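Local coordinates for protein ribulose-bisphosphate carboxylase (Alicyclobacillus acidocaldarius subsp. acidocaldarius, PDB 4NAS) that belongs to the RuBisCO large-chain family, pairing an N-terminal domain with a TIM-barrel catalytic domain that carries a carboxylated lysine and binds calcium, at residues Y140-V145 with T207-A212; R134-A139 with V260-L265; P303-Y306 with G312-A315. All coordinates share one frame; numbering follows the deposited sequence.

Overall arrangement
All three contacts lie in the TIM-barrel catalytic domain. Interactions 1 and 2 are neighbours, with centres about 12 Å apart. They touch directly, because Arg134 NH1 lies 3.0 Å from Arg142 O, a probable hydrogen bond between helix 129-137 and the turn before strand 144-146. Along the chain, interaction 1 is nested inside the loop closed by interaction 2. Interaction 3 stands apart, its centre about 26 Å from each of the others, and lies across the chain's centre from interaction 2. As for the metal, the side chain of Asp261 in interaction 2 is about 13 Å from a bound calcium ion, so Asp261 is not a ligand of that ion.

Interaction 1. Residues Y140-V145 with T207-A212; sequences YNRPLV and TGRRTA
Two arginine head groups meet here: Arg142 NH2 stands over one face of the Arg209 guanidinium, 3.0 Å above its plane and displaced toward the rim. Arg142 NH2 is 3.4 Å from both NH2 and NE of Arg209. All three are donors, so no direct hydrogen bond joins the groups, and with the planes 64° apart they are not stacked in parallel. A water bridges them instead. It accepts from Arg142 NH2 at 3.1 Å, lying in the plane of that guanidinium, and from Arg209 NH2, also at 3.1 Å. The same Arg142 NH2 forms a salt bridge with Asp173, which also makes a long, weak ion pair with Arg209 NE, while Gly171 O accepts from Arg209 NH1.

The side chains arrive from opposite directions. Arg142 is extended from CG to NE, and its other terminal nitrogen, NH1, donates to Pro143 O at 3.1 Å, a bent bond (138° at the hydrogen) that ties the head group back to its own turn. Arg209 bends at chi3 (-61°), which turns its head group across the end of Arg142. Behind it, the backbone N of Arg209 donates to Thr207 OG1 at 3.1 Å, an ST turn at the C-terminal end of helix 189-207, where Gly208 takes a positive phi.

Further out, Phe379 of helix 371-386 touches both arginines. The like charges are probably offset by the shared Asp173 and by the bridging water, so the pair is better read as two cations gathered near one carboxylate than as a simple repulsion.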
loop_
_atom_site.group_PDB
_atom_site.type_symbol
_atom_site.label_atom_id
_atom_site.label_comp_id
_atom_site.label_asym_id
_atom_site.label_seq_id
_atom_site.Cartn_x
_atom_site.Cartn_y
_atom_site.Cartn_z
ATOM N N TYR B 140 34.993 3.538 -1.130
ATOM C CA TYR B 140 35.011 4.940 -0.732
ATOM C C TYR B 140 35.342 5.881 -1.895
ATOM O O TYR B 140 35.958 5.467 -2.885
ATOM C CB TYR B 140 36.021 5.148 0.402
ATOM C CG TYR B 140 35.878 4.235 1.612
ATOM C CD1 TYR B 140 36.445 2.962 1.631
ATOM C CD2 TYR B 140 35.226 4.672 2.756
ATOM C CE1 TYR B 140 36.333 2.140 2.741
ATOM C CE2 TYR B 140 35.104 3.858 3.870
ATOM C CZ TYR B 140 35.666 2.601 3.862
ATOM O OH TYR B 140 35.548 1.814 4.985
ATOM N N ASN B 141 34.929 7.144 -1.770
ATOM C CA ASN B 141 35.355 8.202 -2.697
ATOM C C ASN B 141 35.041 7.945 -4.159
ATOM O O ASN B 141 35.761 8.398 -5.054
ATOM C CB ASN B 141 36.852 8.476 -2.541
ATOM C CG ASN B 141 37.204 8.946 -1.160
ATOM O OD1 ASN B 141 36.591 9.881 -0.642
ATOM N ND2 ASN B 141 38.175 8.288 -0.535
ATOM N N ARG B 142 33.968 7.206 -4.401
ATOM C CA ARG B 142 33.511 6.953 -5.760
ATOM C C ARG B 142 32.069 6.460 -5.699
ATOM O O ARG B 142 31.636 5.909 -4.687
ATOM C CB ARG B 142 34.394 5.905 -6.442
ATOM C CG ARG B 142 34.359 4.529 -5.770
ATOM C CD ARG B 142 35.069 3.496 -6.634
ATOM N NE ARG B 142 35.191 2.187 -5.998
ATOM C CZ ARG B 142 34.247 1.251 -6.031
ATOM N NH1 ARG B 142 33.095 1.499 -6.646
ATOM N NH2 ARG B 142 34.448 0.076 -5.440
ATOM N N PRO B 143 31.296 6.709 -6.758
ATOM C CA PRO B 143 30.017 6.001 -6.867
ATOM C C PRO B 143 30.221 4.489 -6.799
ATOM O O PRO B 143 31.262 3.962 -7.220
ATOM C CB PRO B 143 29.513 6.397 -8.258
ATOM C CG PRO B 143 30.072 7.778 -8.453
ATOM C CD PRO B 143 31.404 7.820 -7.714
ATOM N N LEU B 144 29.226 3.805 -6.254
ATOM C CA LEU B 144 29.225 2.357 -6.209
ATOM C C LEU B 144 28.652 1.834 -7.514
ATOM O O LEU B 144 27.945 2.560 -8.213
ATOM C CB LEU B 144 28.361 1.896 -5.043
ATOM C CG LEU B 144 29.042 1.800 -3.676
ATOM C CD1 LEU B 144 29.399 3.154 -3.084
ATOM C CD2 LEU B 144 28.136 1.015 -2.741
ATOM N N VAL B 145 28.938 0.583 -7.851
ATOM C CA VAL B 145 28.426 0.020 -9.100
ATOM C C VAL B 145 27.601 -1.205 -8.767
ATOM O O VAL B 145 28.074 -2.100 -8.058
ATOM C CB VAL B 145 29.567 -0.388 -10.087
ATOM C CG1 VAL B 145 29.001 -1.009 -11.351
ATOM C CG2 VAL B 145 30.452 0.815 -10.438
ATOM N N THR B 207 39.924 -9.910 -9.313
ATOM C CA THR B 207 39.411 -8.545 -9.284
ATOM C C THR B 207 39.952 -7.703 -8.140
ATOM O O THR B 207 40.169 -6.510 -8.316
ATOM C CB THR B 207 37.887 -8.522 -9.199
ATOM O OG1 THR B 207 37.480 -9.048 -7.930
ATOM C CG2 THR B 207 37.297 -9.352 -10.326
ATOM N N GLY B 208 40.157 -8.315 -6.976
ATOM C CA GLY B 208 40.613 -7.586 -5.799
ATOM C C GLY B 208 39.452 -7.086 -4.954
ATOM O O GLY B 208 39.634 -6.356 -3.982
ATOM N N ARG B 209 38.251 -7.493 -5.334
ATOM C CA ARG B 209 37.041 -7.066 -4.648
ATOM C C ARG B 209 36.094 -8.241 -4.478
ATOM O O ARG B 209 35.873 -9.010 -5.411
ATOM C CB ARG B 209 36.365 -5.955 -5.457
ATOM C CG ARG B 209 35.081 -5.393 -4.846
ATOM C CD ARG B 209 34.613 -4.158 -5.611
ATOM N NE ARG B 209 35.615 -3.097 -5.568
ATOM C CZ ARG B 209 36.256 -2.613 -6.634
ATOM N NH1 ARG B 209 35.982 -3.064 -7.857
ATOM N NH2 ARG B 209 37.161 -1.655 -6.480
ATOM N N ARG B 210 35.537 -8.397 -3.282
ATOM C CA ARG B 210 34.494 -9.394 -3.093
ATOM C C ARG B 210 33.157 -8.726 -3.374
ATOM O O ARG B 210 32.718 -7.854 -2.627
ATOM C CB ARG B 210 34.510 -9.969 -1.680
ATOM C CG ARG B 210 33.471 -11.049 -1.461
ATOM C CD ARG B 210 33.510 -11.590 -0.034
ATOM N NE ARG B 210 32.487 -12.613 0.199
ATOM C CZ ARG B 210 31.229 -12.353 0.544
ATOM N NH1 ARG B 210 30.377 -13.349 0.733
ATOM N NH2 ARG B 210 30.820 -11.099 0.703
ATOM N N THR B 211 32.534 -9.132 -4.473
ATOM C CA THR B 211 31.282 -8.561 -4.934
ATOM C C THR B 211 30.154 -9.032 -4.023
ATOM O O THR B 211 30.013 -10.220 -3.789
ATOM C CB THR B 211 31.029 -9.009 -6.387
ATOM O OG1 THR B 211 32.029 -8.441 -7.243
ATOM C CG2 THR B 211 29.665 -8.601 -6.873
ATOM N N ALA B 212 29.368 -8.091 -3.504
ATOM C CA ALA B 212 28.311 -8.395 -2.532
ATOM C C ALA B 212 26.987 -8.756 -3.196
ATOM O O ALA B 212 26.738 -8.404 -4.337
ATOM C CB ALA B 212 28.116 -7.213 -1.595
HETATM O O HOH W 1 37.169 -0.004 -3.907
#

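Interaction 2. Residues R134-A139 with V260-L265; sequences RRRLGA and VDVPIL
Arg136 reaches from helix 129-137 to the backbone of Asp261, and its guanidinium makes every contact across this pair of segments. The polar part centres on NH1, which donates to Asp261 O at 2.8 Å. The bond is short but far from straight, 135° at the hydrogen, and the donor sits 39° above the carbonyl plane rather than on a lone pair. The same nitrogen also faces the carboxylate in a long salt bridge, Arg136 NH1 to Asp261 OD2 at 3.9 Å. OD2 lies in the guanidinium plane, at its edge.

Of the nonpolar contacts, Pro263 CD lies over one face of the group, 3.4 Å above its plane and offset toward the rim, with Arg136 NH2 as its nearest atom at 3.7 Å. Val262 CA approaches obliquely, 3.8 Å from Arg136 NH2. Bends at chi2 (-96°) and chi3 bring the guanidinium against the CD corner of Pro263, and Phe128 also packs against both Arg136 and Pro263.

Asp261 is the centre of an inverse gamma turn, which probably helps to present its carbonyl, just before the chain enters barrel strand 264-267. The helix is thus joined to the approach to that strand by one hydrogen bond, a long salt bridge and packing on Pro263. Because Asp261 is exposed and its carboxylate distant, the attraction is probably modest, leaving the backbone carbonyl as the closer polar partner.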
loop_
_atom_site.group_PDB
_atom_site.type_symbol
_atom_site.label_atom_id
_atom_site.label_comp_id
_atom_site.label_asym_id
_atom_site.label_seq_id
_atom_site.Cartn_x
_atom_site.Cartn_y
_atom_site.Cartn_z
ATOM N N ARG B 134 29.183 2.031 2.746
ATOM C CA ARG B 134 30.562 2.160 2.262
ATOM C C ARG B 134 31.540 1.346 3.103
ATOM O O ARG B 134 32.468 0.724 2.572
ATOM C CB ARG B 134 31.010 3.629 2.246
ATOM C CG ARG B 134 30.412 4.459 1.141
ATOM C CD ARG B 134 31.069 5.834 1.064
ATOM N NE ARG B 134 30.475 6.641 -0.005
ATOM C CZ ARG B 134 30.754 6.489 -1.295
ATOM N NH1 ARG B 134 31.610 5.558 -1.672
ATOM N NH2 ARG B 134 30.170 7.261 -2.209
ATOM N N ARG B 135 31.341 1.390 4.422
ATOM C CA ARG B 135 32.181 0.678 5.366
ATOM C C ARG B 135 32.014 -0.824 5.227
ATOM O O ARG B 135 32.995 -1.556 5.251
ATOM C CB ARG B 135 31.838 1.103 6.791
ATOM C CG ARG B 135 32.780 0.555 7.845
ATOM C CD ARG B 135 32.155 0.641 9.233
ATOM N NE ARG B 135 33.100 0.227 10.256
ATOM N N ARG B 136 30.778 -1.295 5.091
ATOM C CA ARG B 136 30.544 -2.724 4.912
ATOM C C ARG B 136 31.214 -3.247 3.643
ATOM O O ARG B 136 31.833 -4.315 3.661
ATOM C CB ARG B 136 29.053 -3.034 4.844
ATOM C CG ARG B 136 28.318 -2.824 6.133
ATOM C CD ARG B 136 28.180 -4.114 6.883
ATOM N NE ARG B 136 27.438 -5.099 6.105
ATOM C CZ ARG B 136 26.716 -6.066 6.651
ATOM N NH1 ARG B 136 26.635 -6.141 7.970
ATOM N NH2 ARG B 136 26.072 -6.942 5.885
ATOM N N LEU B 137 31.089 -2.499 2.550
ATOM C CA LEU B 137 31.588 -2.947 1.248
ATOM C C LEU B 137 33.041 -2.538 1.002
ATOM O O LEU B 137 33.687 -3.043 0.090
ATOM C CB LEU B 137 30.705 -2.401 0.119
ATOM C CG LEU B 137 29.231 -2.772 0.200
ATOM C CD1 LEU B 137 28.441 -2.207 -0.986
ATOM C CD2 LEU B 137 29.075 -4.280 0.313
ATOM N N GLY B 138 33.546 -1.615 1.807
ATOM C CA GLY B 138 34.876 -1.074 1.613
ATOM C C GLY B 138 35.010 -0.288 0.324
ATOM O O GLY B 138 36.016 -0.400 -0.376
ATOM N N ALA B 139 34.002 0.518 0.008
ATOM C CA ALA B 139 34.031 1.305 -1.219
ATOM C C ALA B 139 33.909 2.801 -0.913
ATOM O O ALA B 139 32.853 3.286 -0.483
ATOM C CB ALA B 139 32.934 0.845 -2.162
ATOM N N VAL B 260 19.009 -8.031 12.406
ATOM C CA VAL B 260 18.972 -7.865 10.951
ATOM C C VAL B 260 20.139 -6.958 10.583
ATOM O O VAL B 260 19.992 -5.755 10.326
ATOM C CB VAL B 260 17.615 -7.331 10.427
ATOM C CG1 VAL B 260 17.617 -7.262 8.909
ATOM C CG2 VAL B 260 16.497 -8.246 10.882
ATOM N N ASP B 261 21.315 -7.569 10.567
ATOM C CA ASP B 261 22.551 -6.823 10.533
ATOM C C ASP B 261 23.065 -6.716 9.108
ATOM O O ASP B 261 24.165 -7.157 8.790
ATOM C CB ASP B 261 23.574 -7.500 11.438
ATOM C CG ASP B 261 24.757 -6.626 11.703
ATOM O OD1 ASP B 261 24.539 -5.421 11.969
ATOM O OD2 ASP B 261 25.892 -7.134 11.621
ATOM N N VAL B 262 22.252 -6.124 8.250
ATOM C CA VAL B 262 22.544 -6.070 6.838
ATOM C C VAL B 262 21.808 -4.855 6.239
ATOM O O VAL B 262 20.708 -4.518 6.683
ATOM C CB VAL B 262 22.039 -7.366 6.196
ATOM C CG1 VAL B 262 20.604 -7.620 6.613
ATOM C CG2 VAL B 262 22.148 -7.317 4.696
ATOM N N PRO B 263 22.421 -4.164 5.254
ATOM C CA PRO B 263 21.706 -3.011 4.678
ATOM C C PRO B 263 20.416 -3.398 3.963
ATOM O O PRO B 263 20.300 -4.512 3.434
ATOM C CB PRO B 263 22.712 -2.446 3.669
ATOM C CG PRO B 263 24.053 -2.852 4.202
ATOM C CD PRO B 263 23.842 -4.199 4.845
ATOM N N ILE B 264 19.448 -2.482 3.950
ATOM C CA ILE B 264 18.229 -2.681 3.184
ATOM C C ILE B 264 18.291 -1.954 1.818
ATOM O O ILE B 264 18.640 -0.774 1.726
ATOM C CB ILE B 264 16.983 -2.218 3.999
ATOM C CG1 ILE B 264 16.812 -3.118 5.240
ATOM C CG2 ILE B 264 15.737 -2.158 3.096
ATOM C CD1 ILE B 264 15.804 -2.602 6.253
ATOM N N LEU B 265 17.952 -2.671 0.763
ATOM C CA LEU B 265 17.918 -2.090 -0.568
ATOM C C LEU B 265 16.434 -1.971 -0.950
ATOM O O LEU B 265 15.777 -2.957 -1.317
ATOM C CB LEU B 265 18.708 -2.969 -1.559
ATOM C CG LEU B 265 18.568 -2.712 -3.079
ATOM C CD1 LEU B 265 19.147 -1.341 -3.456
ATOM C CD2 LEU B 265 19.249 -3.844 -3.921
#

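Interaction 3. Residues P303-Y306 with G312-A315; sequences PSMY and GREA
The selenomethionine Met305 lays its SE and CE against the first turn of helix 313-324, and Arg313 folds back over the methyl group. SE approaches the backbone, 3.5 Å from Gly312 C, while CE lies 3.5 Å from Arg313 N. On the side-chain side, CE sits over one face of the Arg313 guanidinium, its closest atom there being Arg313 NH1 at 3.7 Å. The methyl sits in the corner formed by the backbone at the helix start and one face of the guanidinium, a van der Waals contact with no hydrogen bond across it.

Both chains curl to make this possible. In Met305 the successive bends at chi2 (-66°) and chi3 (-82°) bring CE against the backbone of Arg313. Arg313 has its CB directed away overall, yet CB still comes 3.9 Å from Met305 CE, and the bends at chi2 and chi3 return the head group toward the loop. Beyond the contact, Asp317 offers Arg313 NH2 a long, weak ion pair.

The loop is shaped by an ST turn in which Tyr306 N donates to Ser304 OG at 2.9 Å. Gly312 occupies the N-cap position, and Gly312 N is hydrogen-bonded to Thr310 OG1. The contact consequently joins the loop leaving strand 299-303 to the helix that follows it. Ser304 pairs through its backbone with Ser337 of the adjacent strand 333-337, and Tyr306 OH is hydrogen-bonded to Arg347 and Asp351 of helix 345-352.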
loop_
_atom_site.group_PDB
_atom_site.type_symbol
_atom_site.label_atom_id
_atom_site.label_comp_id
_atom_site.label_asym_id
_atom_site.label_seq_id
_atom_site.Cartn_x
_atom_site.Cartn_y
_atom_site.Cartn_z
ATOM N N PRO B 303 12.984 5.934 -10.197
ATOM C CA PRO B 303 13.181 6.187 -11.636
ATOM C C PRO B 303 14.061 7.406 -11.884
ATOM O O PRO B 303 13.804 8.434 -11.244
ATOM C CB PRO B 303 11.748 6.463 -12.136
ATOM C CG PRO B 303 10.889 5.738 -11.205
ATOM C CD PRO B 303 11.555 5.773 -9.863
ATOM N N SER B 304 15.076 7.291 -12.753
ATOM C CA SER B 304 15.981 8.412 -13.055
ATOM C C SER B 304 15.321 9.417 -13.990
ATOM O O SER B 304 14.286 9.125 -14.590
ATOM C CB SER B 304 17.268 7.944 -13.740
ATOM O OG SER B 304 17.020 7.626 -15.117
HETATM N N MSE B 305 15.963 10.579 -14.147
HETATM C CA MSE B 305 15.481 11.604 -15.051
HETATM C C MSE B 305 15.903 11.253 -16.465
HETATM O O MSE B 305 15.652 12.025 -17.387
HETATM C CB MSE B 305 16.050 12.972 -14.668
HETATM C CG MSE B 305 15.356 13.642 -13.493
HETATM SE SE MSE B 305 13.527 14.089 -13.976
HETATM C CE MSE B 305 13.895 15.763 -14.917
ATOM N N TYR B 306 16.523 10.084 -16.629
ATOM C CA TYR B 306 17.117 9.677 -17.913
ATOM C C TYR B 306 16.403 8.502 -18.623
ATOM O O TYR B 306 16.783 8.094 -19.733
ATOM C CB TYR B 306 18.636 9.437 -17.721
ATOM C CG TYR B 306 19.299 10.704 -17.196
ATOM C CD1 TYR B 306 19.428 11.821 -18.008
ATOM C CD2 TYR B 306 19.697 10.817 -15.871
ATOM C CE1 TYR B 306 19.983 13.006 -17.534
ATOM C CE2 TYR B 306 20.248 11.997 -15.381
ATOM C CZ TYR B 306 20.389 13.089 -16.224
ATOM O OH TYR B 306 20.937 14.267 -15.765
ATOM N N GLY B 312 9.755 13.504 -13.144
ATOM C CA GLY B 312 9.770 14.945 -13.302
ATOM C C GLY B 312 10.778 15.628 -12.391
ATOM O O GLY B 312 11.077 15.156 -11.280
ATOM N N ARG B 313 11.296 16.759 -12.858
ATOM C CA ARG B 313 12.339 17.486 -12.149
ATOM C C ARG B 313 12.026 17.744 -10.686
ATOM O O ARG B 313 12.847 17.483 -9.797
ATOM C CB ARG B 313 12.573 18.836 -12.821
ATOM C CG ARG B 313 13.442 19.773 -12.013
ATOM C CD ARG B 313 14.834 19.199 -11.837
ATOM N NE ARG B 313 15.432 18.813 -13.109
ATOM C CZ ARG B 313 16.524 18.063 -13.220
ATOM N NH1 ARG B 313 17.003 17.757 -14.422
ATOM N NH2 ARG B 313 17.133 17.621 -12.127
ATOM N N GLU B 314 10.852 18.310 -10.453
ATOM C CA GLU B 314 10.488 18.813 -9.136
ATOM C C GLU B 314 10.399 17.680 -8.120
ATOM O O GLU B 314 10.968 17.771 -7.037
ATOM C CB GLU B 314 9.171 19.585 -9.219
ATOM C CG GLU B 314 8.473 19.803 -7.895
ATOM C CD GLU B 314 7.221 20.678 -8.029
ATOM O OE1 GLU B 314 7.361 21.905 -8.216
ATOM O OE2 GLU B 314 6.096 20.139 -7.949
ATOM N N ALA B 315 9.703 16.603 -8.468
ATOM C CA ALA B 315 9.627 15.468 -7.542
ATOM C C ALA B 315 11.009 14.845 -7.322
ATOM O O ALA B 315 11.362 14.479 -6.196
ATOM C CB ALA B 315 8.630 14.446 -8.029
#